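Local structure of flavin adenine dinucleotide synthase (Saccharomyces cerevisiae, 2WSI) at residues S50-E55 with P98-P103; L36-L41 with L74-E79. The protein catalyses the transfer of the adenylyl group of ATP to flavin mononucleotide, giving the coenzyme FAD and diphosphate. All coordinates share one frame; numbering follows the deposited sequence.

Contacts 1 and 2 share a side of the fold: helix 64-87, whose L74-E79 segment forms half of contact 2, also lies against contact 1, where L77 packs on P51 and L52. Contact 2 is the buried one, two helices meeting through an arginine that lies among a serine, a cysteine and a glutamate. Contact 1 is partly buried and more peripheral, joining the turn ahead of strand 56-59 to the start of strand 102-106 through proline and leucine contacts and one amide-to-carbonyl hydrogen bond. Charge pairing thus serves the helix layer, whereas the loop at the start of these two neighbouring strands relies on apolar rings and a backbone carbonyl. The centres of contacts 1 and 2 are about 15 Å apart.

Contact 1 of 2, residues S50-E55 with P98-P103; sequences SPLNGE and PMQRLP
The backbones of G54 and P103 come within 6.1 Å, CA to CA, where the turn leading into strand 56-59 passes the start of strand 102-106, its parallel neighbour in the central sheet of this PAPS reductase-family fold. P103 lays its ring against the turn, with CG 4.0 Å from G54 CA and 3.8 Å from L52 O. That carbonyl also receives the one hydrogen bond between the segments: Q100 NE2 donates to L52 O over 3.0 Å, in its own amide plane but from above the carbonyl plane. A second bond, from Q100 NE2 to R101 O, fixes the rotation of the amide. CG of Q100 sits between backbone N and carbonyl carbon (chi1 65°), and the extended chain beyond it carries the side chain across that of L52 at about a right angle, with Q100 OE1 3.7 Å from L52 CB. Farther out, P98 CG touches L52 CD1. The turn itself is tied by S50 OG, which accepts from the backbone N of L52 and N53 in an ST turn and ST motif, while N53 forms an Asx turn with E55. On the inner side, facing helix 64-87, L102 CD1 reaches to 3.5 Å from P51 O.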
loop_
_atom_site.group_PDB
_atom_site.type_symbol
_atom_site.label_atom_id
_atom_site.label_comp_id
_atom_site.label_asym_id
_atom_site.label_seq_id
_atom_site.Cartn_x
_atom_site.Cartn_y
_atom_site.Cartn_z
ATOM N N SER A 50 5.522 -10.861 16.756
ATOM C CA SER A 50 5.791 -11.717 15.590
ATOM C C SER A 50 4.973 -11.304 14.384
ATOM O O SER A 50 3.757 -11.130 14.479
ATOM C CB SER A 50 5.464 -13.165 15.906
ATOM O OG SER A 50 5.403 -13.910 14.702
ATOM N N PRO A 51 5.617 -11.174 13.217
ATOM C CA PRO A 51 4.837 -10.858 12.010
ATOM C C PRO A 51 4.213 -12.102 11.344
ATOM O O PRO A 51 3.544 -11.983 10.331
ATOM C CB PRO A 51 5.877 -10.250 11.077
ATOM C CG PRO A 51 7.180 -10.905 11.492
ATOM C CD PRO A 51 7.066 -11.203 12.966
ATOM N N LEU A 52 4.430 -13.278 11.914
ATOM C CA LEU A 52 3.944 -14.503 11.280
ATOM C C LEU A 52 2.792 -15.172 12.025
ATOM O O LEU A 52 1.856 -15.674 11.402
ATOM C CB LEU A 52 5.080 -15.494 11.108
ATOM C CG LEU A 52 6.211 -15.080 10.162
ATOM C CD1 LEU A 52 7.420 -15.987 10.341
ATOM C CD2 LEU A 52 5.756 -15.080 8.731
ATOM N N ASN A 53 2.818 -15.143 13.345
ATOM C CA ASN A 53 1.986 -16.095 14.097
ATOM C C ASN A 53 0.585 -15.588 14.416
ATOM O O ASN A 53 -0.233 -16.310 15.017
ATOM C CB ASN A 53 2.725 -16.564 15.359
ATOM C CG ASN A 53 2.932 -15.438 16.370
ATOM O OD1 ASN A 53 2.442 -14.329 16.192
ATOM N ND2 ASN A 53 3.692 -15.717 17.417
ATOM N N GLY A 54 0.298 -14.353 14.002
ATOM C CA GLY A 54 -1.008 -13.764 14.218
ATOM C C GLY A 54 -1.043 -12.637 15.243
ATOM O O GLY A 54 -2.085 -12.017 15.419
ATOM N N GLU A 55 0.068 -12.381 15.924
ATOM C CA GLU A 55 0.108 -11.271 16.879
ATOM C C GLU A 55 -0.123 -9.981 16.117
ATOM O O GLU A 55 -0.692 -9.016 16.650
ATOM C CB GLU A 55 1.463 -11.178 17.605
ATOM C CG GLU A 55 1.727 -12.331 18.552
ATOM C CD GLU A 55 3.111 -12.265 19.212
ATOM O OE1 GLU A 55 3.786 -11.239 19.095
ATOM O OE2 GLU A 55 3.526 -13.243 19.853
ATOM N N PRO A 98 9.077 -20.506 6.863
ATOM C CA PRO A 98 7.858 -21.263 7.191
ATOM C C PRO A 98 6.863 -21.271 6.038
ATOM O O PRO A 98 6.725 -20.264 5.333
ATOM C CB PRO A 98 7.251 -20.514 8.390
ATOM C CG PRO A 98 8.070 -19.297 8.605
ATOM C CD PRO A 98 9.248 -19.289 7.678
ATOM N N MET A 99 6.180 -22.399 5.845
ATOM C CA MET A 99 5.186 -22.499 4.784
ATOM C C MET A 99 3.813 -22.138 5.361
ATOM O O MET A 99 3.151 -22.959 5.988
ATOM C CB MET A 99 5.194 -23.905 4.158
ATOM C CG MET A 99 4.368 -24.026 2.861
ATOM S SD MET A 99 5.153 -23.514 1.287
ATOM C CE MET A 99 6.308 -24.825 0.908
ATOM N N GLN A 100 3.403 -20.894 5.143
ATOM C CA GLN A 100 2.182 -20.354 5.708
ATOM C C GLN A 100 1.762 -19.073 4.973
ATOM O O GLN A 100 2.467 -18.597 4.086
ATOM C CB GLN A 100 2.403 -20.006 7.183
ATOM C CG GLN A 100 3.431 -18.881 7.383
ATOM C CD GLN A 100 3.367 -18.310 8.779
ATOM O OE1 GLN A 100 4.096 -18.751 9.657
ATOM N NE2 GLN A 100 2.465 -17.334 9.000
ATOM N N ARG A 101 0.633 -18.501 5.384
ATOM C CA ARG A 101 0.130 -17.258 4.793
ATOM C C ARG A 101 0.225 -16.102 5.800
ATOM O O ARG A 101 0.280 -16.328 7.007
ATOM C CB ARG A 101 -1.320 -17.454 4.346
ATOM C CG ARG A 101 -1.475 -18.668 3.416
ATOM C CD ARG A 101 -2.831 -18.738 2.765
ATOM N NE ARG A 101 -3.868 -18.988 3.753
ATOM C CZ ARG A 101 -5.161 -19.129 3.473
ATOM N NH1 ARG A 101 -5.593 -19.063 2.216
ATOM N NH2 ARG A 101 -6.019 -19.354 4.457
ATOM N N LEU A 102 0.265 -14.873 5.288
ATOM C CA LEU A 102 0.440 -13.676 6.116
ATOM C C LEU A 102 -0.918 -13.178 6.616
ATOM O O LEU A 102 -1.795 -12.876 5.820
ATOM C CB LEU A 102 1.083 -12.563 5.276
ATOM C CG LEU A 102 1.648 -11.403 6.095
ATOM C CD1 LEU A 102 2.885 -11.867 6.858
ATOM C CD2 LEU A 102 2.015 -10.221 5.190
ATOM N N PRO A 103 -1.093 -13.078 7.935
ATOM C CA PRO A 103 -2.421 -12.689 8.410
ATOM C C PRO A 103 -2.782 -11.263 8.007
ATOM O O PRO A 103 -2.019 -10.331 8.280
ATOM C CB PRO A 103 -2.305 -12.776 9.934
ATOM C CG PRO A 103 -1.091 -13.608 10.200
ATOM C CD PRO A 103 -0.171 -13.432 9.035
#

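Contact 2 of 2, residues L36-L41 with L74-E79; sequences LTRKYL and LSCLWE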
loop_
_atom_site.group_PDB
_atom_site.type_symbol
_atom_site.label_atom_id
_atom_site.label_comp_id
_atom_site.label_asym_id
_atom_site.label_seq_id
_atom_site.Cartn_x
_atom_site.Cartn_y
_atom_site.Cartn_z
ATOM N N LEU A 36 14.015 4.315 6.610
ATOM C CA LEU A 36 13.348 4.573 7.875
ATOM C C LEU A 36 12.205 3.576 8.145
ATOM O O LEU A 36 12.062 3.078 9.246
ATOM C CB LEU A 36 12.777 5.976 7.872
ATOM C CG LEU A 36 12.042 6.356 9.149
ATOM C CD1 LEU A 36 12.957 6.251 10.392
ATOM C CD2 LEU A 36 11.520 7.776 8.952
ATOM N N THR A 37 11.345 3.360 7.158
ATOM C CA THR A 37 10.274 2.367 7.315
ATOM C C THR A 37 10.847 0.995 7.709
ATOM O O THR A 37 10.330 0.325 8.618
ATOM C CB THR A 37 9.450 2.254 6.031
ATOM O OG1 THR A 37 8.761 3.491 5.788
ATOM C CG2 THR A 37 8.424 1.131 6.143
ATOM N N ARG A 38 11.904 0.573 7.032
ATOM C CA ARG A 38 12.520 -0.722 7.346
ATOM C C ARG A 38 13.111 -0.716 8.767
ATOM O O ARG A 38 13.002 -1.708 9.497
ATOM C CB ARG A 38 13.549 -1.139 6.282
ATOM C CG ARG A 38 12.880 -1.339 4.882
ATOM C CD ARG A 38 13.558 -2.347 3.931
ATOM N NE ARG A 38 13.854 -3.628 4.571
ATOM C CZ ARG A 38 14.398 -4.664 3.959
ATOM N NH1 ARG A 38 14.697 -4.588 2.671
ATOM N NH2 ARG A 38 14.673 -5.772 4.631
ATOM N N LYS A 39 13.680 0.405 9.187
ATOM C CA LYS A 39 14.199 0.491 10.551
ATOM C C LYS A 39 13.076 0.346 11.584
ATOM O O LYS A 39 13.235 -0.374 12.549
ATOM C CB LYS A 39 14.974 1.797 10.784
ATOM C CG LYS A 39 16.387 1.831 10.169
ATOM C CD LYS A 39 17.332 0.693 10.654
ATOM C CE LYS A 39 17.892 0.939 12.058
ATOM N NZ LYS A 39 18.857 -0.127 12.520
ATOM N N TYR A 40 11.947 1.028 11.389
ATOM C CA TYR A 40 10.807 0.833 12.288
ATOM C C TYR A 40 10.426 -0.656 12.407
ATOM O O TYR A 40 10.227 -1.173 13.492
ATOM C CB TYR A 40 9.574 1.561 11.785
ATOM C CG TYR A 40 9.617 3.083 11.798
ATOM C CD1 TYR A 40 10.184 3.779 12.863
ATOM C CD2 TYR A 40 9.020 3.819 10.769
ATOM C CE1 TYR A 40 10.208 5.169 12.897
ATOM C CE2 TYR A 40 9.010 5.236 10.802
ATOM C CZ TYR A 40 9.612 5.886 11.874
ATOM O OH TYR A 40 9.629 7.256 11.927
ATOM N N LEU A 41 10.295 -1.322 11.266
ATOM C CA LEU A 41 9.844 -2.711 11.247
ATOM C C LEU A 41 10.843 -3.652 11.902
ATOM O O LEU A 41 10.470 -4.432 12.779
ATOM C CB LEU A 41 9.579 -3.150 9.801
ATOM C CG LEU A 41 8.328 -2.457 9.229
ATOM C CD1 LEU A 41 8.211 -2.653 7.694
ATOM C CD2 LEU A 41 7.067 -3.007 9.945
ATOM N N LEU A 74 7.002 -7.211 3.421
ATOM C CA LEU A 74 7.468 -8.519 2.947
ATOM C C LEU A 74 8.973 -8.523 2.802
ATOM O O LEU A 74 9.630 -9.498 3.141
ATOM C CB LEU A 74 6.807 -8.881 1.597
ATOM C CG LEU A 74 5.321 -9.260 1.774
ATOM C CD1 LEU A 74 4.589 -9.254 0.455
ATOM C CD2 LEU A 74 5.210 -10.609 2.492
ATOM N N SER A 75 9.525 -7.427 2.301
ATOM C CA SER A 75 10.975 -7.304 2.267
ATOM C C SER A 75 11.598 -7.469 3.654
ATOM O O SER A 75 12.592 -8.196 3.829
ATOM C CB SER A 75 11.374 -5.956 1.668
ATOM O OG SER A 75 12.781 -5.834 1.680
ATOM N N CYS A 76 11.018 -6.811 4.648
ATOM C CA CYS A 76 11.506 -6.941 6.031
ATOM C C CYS A 76 11.242 -8.318 6.621
ATOM O O CYS A 76 11.994 -8.806 7.493
ATOM C CB CYS A 76 10.865 -5.877 6.913
ATOM S SG CYS A 76 11.469 -4.225 6.491
ATOM N N LEU A 77 10.178 -8.961 6.157
ATOM C CA LEU A 77 9.885 -10.323 6.636
ATOM C C LEU A 77 11.011 -11.284 6.193
ATOM O O LEU A 77 11.460 -12.175 6.948
ATOM C CB LEU A 77 8.512 -10.768 6.101
ATOM C CG LEU A 77 8.061 -12.143 6.561
ATOM C CD1 LEU A 77 7.993 -12.159 8.067
ATOM C CD2 LEU A 77 6.694 -12.530 5.934
ATOM N N TRP A 78 11.473 -11.104 4.966
ATOM C CA TRP A 78 12.582 -11.909 4.453
ATOM C C TRP A 78 13.807 -11.712 5.368
ATOM O O TRP A 78 14.396 -12.675 5.889
ATOM C CB TRP A 78 12.920 -11.473 3.041
ATOM C CG TRP A 78 13.998 -12.291 2.379
ATOM C CD1 TRP A 78 15.240 -11.848 1.954
ATOM C CD2 TRP A 78 13.923 -13.676 2.016
ATOM N NE1 TRP A 78 15.936 -12.889 1.361
ATOM C CE2 TRP A 78 15.149 -14.018 1.387
ATOM C CE3 TRP A 78 12.950 -14.675 2.188
ATOM C CZ2 TRP A 78 15.421 -15.317 0.932
ATOM C CZ3 TRP A 78 13.221 -15.958 1.734
ATOM C CH2 TRP A 78 14.446 -16.269 1.113
ATOM N N GLU A 79 14.178 -10.457 5.573
ATOM C CA GLU A 79 15.335 -10.154 6.440
ATOM C C GLU A 79 15.152 -10.681 7.879
ATOM O O GLU A 79 16.084 -11.182 8.499
ATOM C CB GLU A 79 15.613 -8.633 6.428
ATOM C CG GLU A 79 16.856 -8.227 7.219
ATOM C CD GLU A 79 17.351 -6.825 6.872
ATOM O OE1 GLU A 79 17.135 -6.374 5.727
ATOM O OE2 GLU A 79 17.949 -6.181 7.757
#
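R38 reaches from helix 25-45 across to S75, C76 and E79 on helix 64-87, and takes part in three of the four residue contacts. The short helical segments cross at -51°, with their axes 10.0 Å apart at closest approach, and R38 and C76 are the nearest pair by CA. The tight part centres on C76 SG. Along one flank the arginine runs past the sulfur, its CG touching it and its NE 3.1 Å from C76 SG. From the next turn of the helix, L41 CD1 closes on C76 SG at 3.8 Å. A bend at chi3 (49°) turns the guanidinium onto the helix surface, where one face lies over the backbone at S75 C and C76 N. S75 OG is on that face too, so close to NH1 that the detail is doubtful, and at an angle too poor for a hydrogen bond. Around this part the packing continues into the core, with L41 on Y73, C76 on L42 and S75 on T14 of helix 3-18.

Toward the outer end the fit is looser and rests on charge. E79, partly exposed, starts with CG anti to its backbone N (chi1 -176°) and extends back toward the arginine, making a salt bridge from OE1 to R38 NH2 of 2.8 Å. The carboxylate is turned 54° from the guanidinium plane, so the two groups do not pair flat, while E79 CB lies at the guanidinium edge. The arginine would probably keep E79 ionised. With the side chain of L41 about 12 Å from the bound FAD, such helix-on-helix packing beside a mainly parallel sheet belongs to the layered alpha/beta architecture of the HUP-clan nucleotide-binding fold.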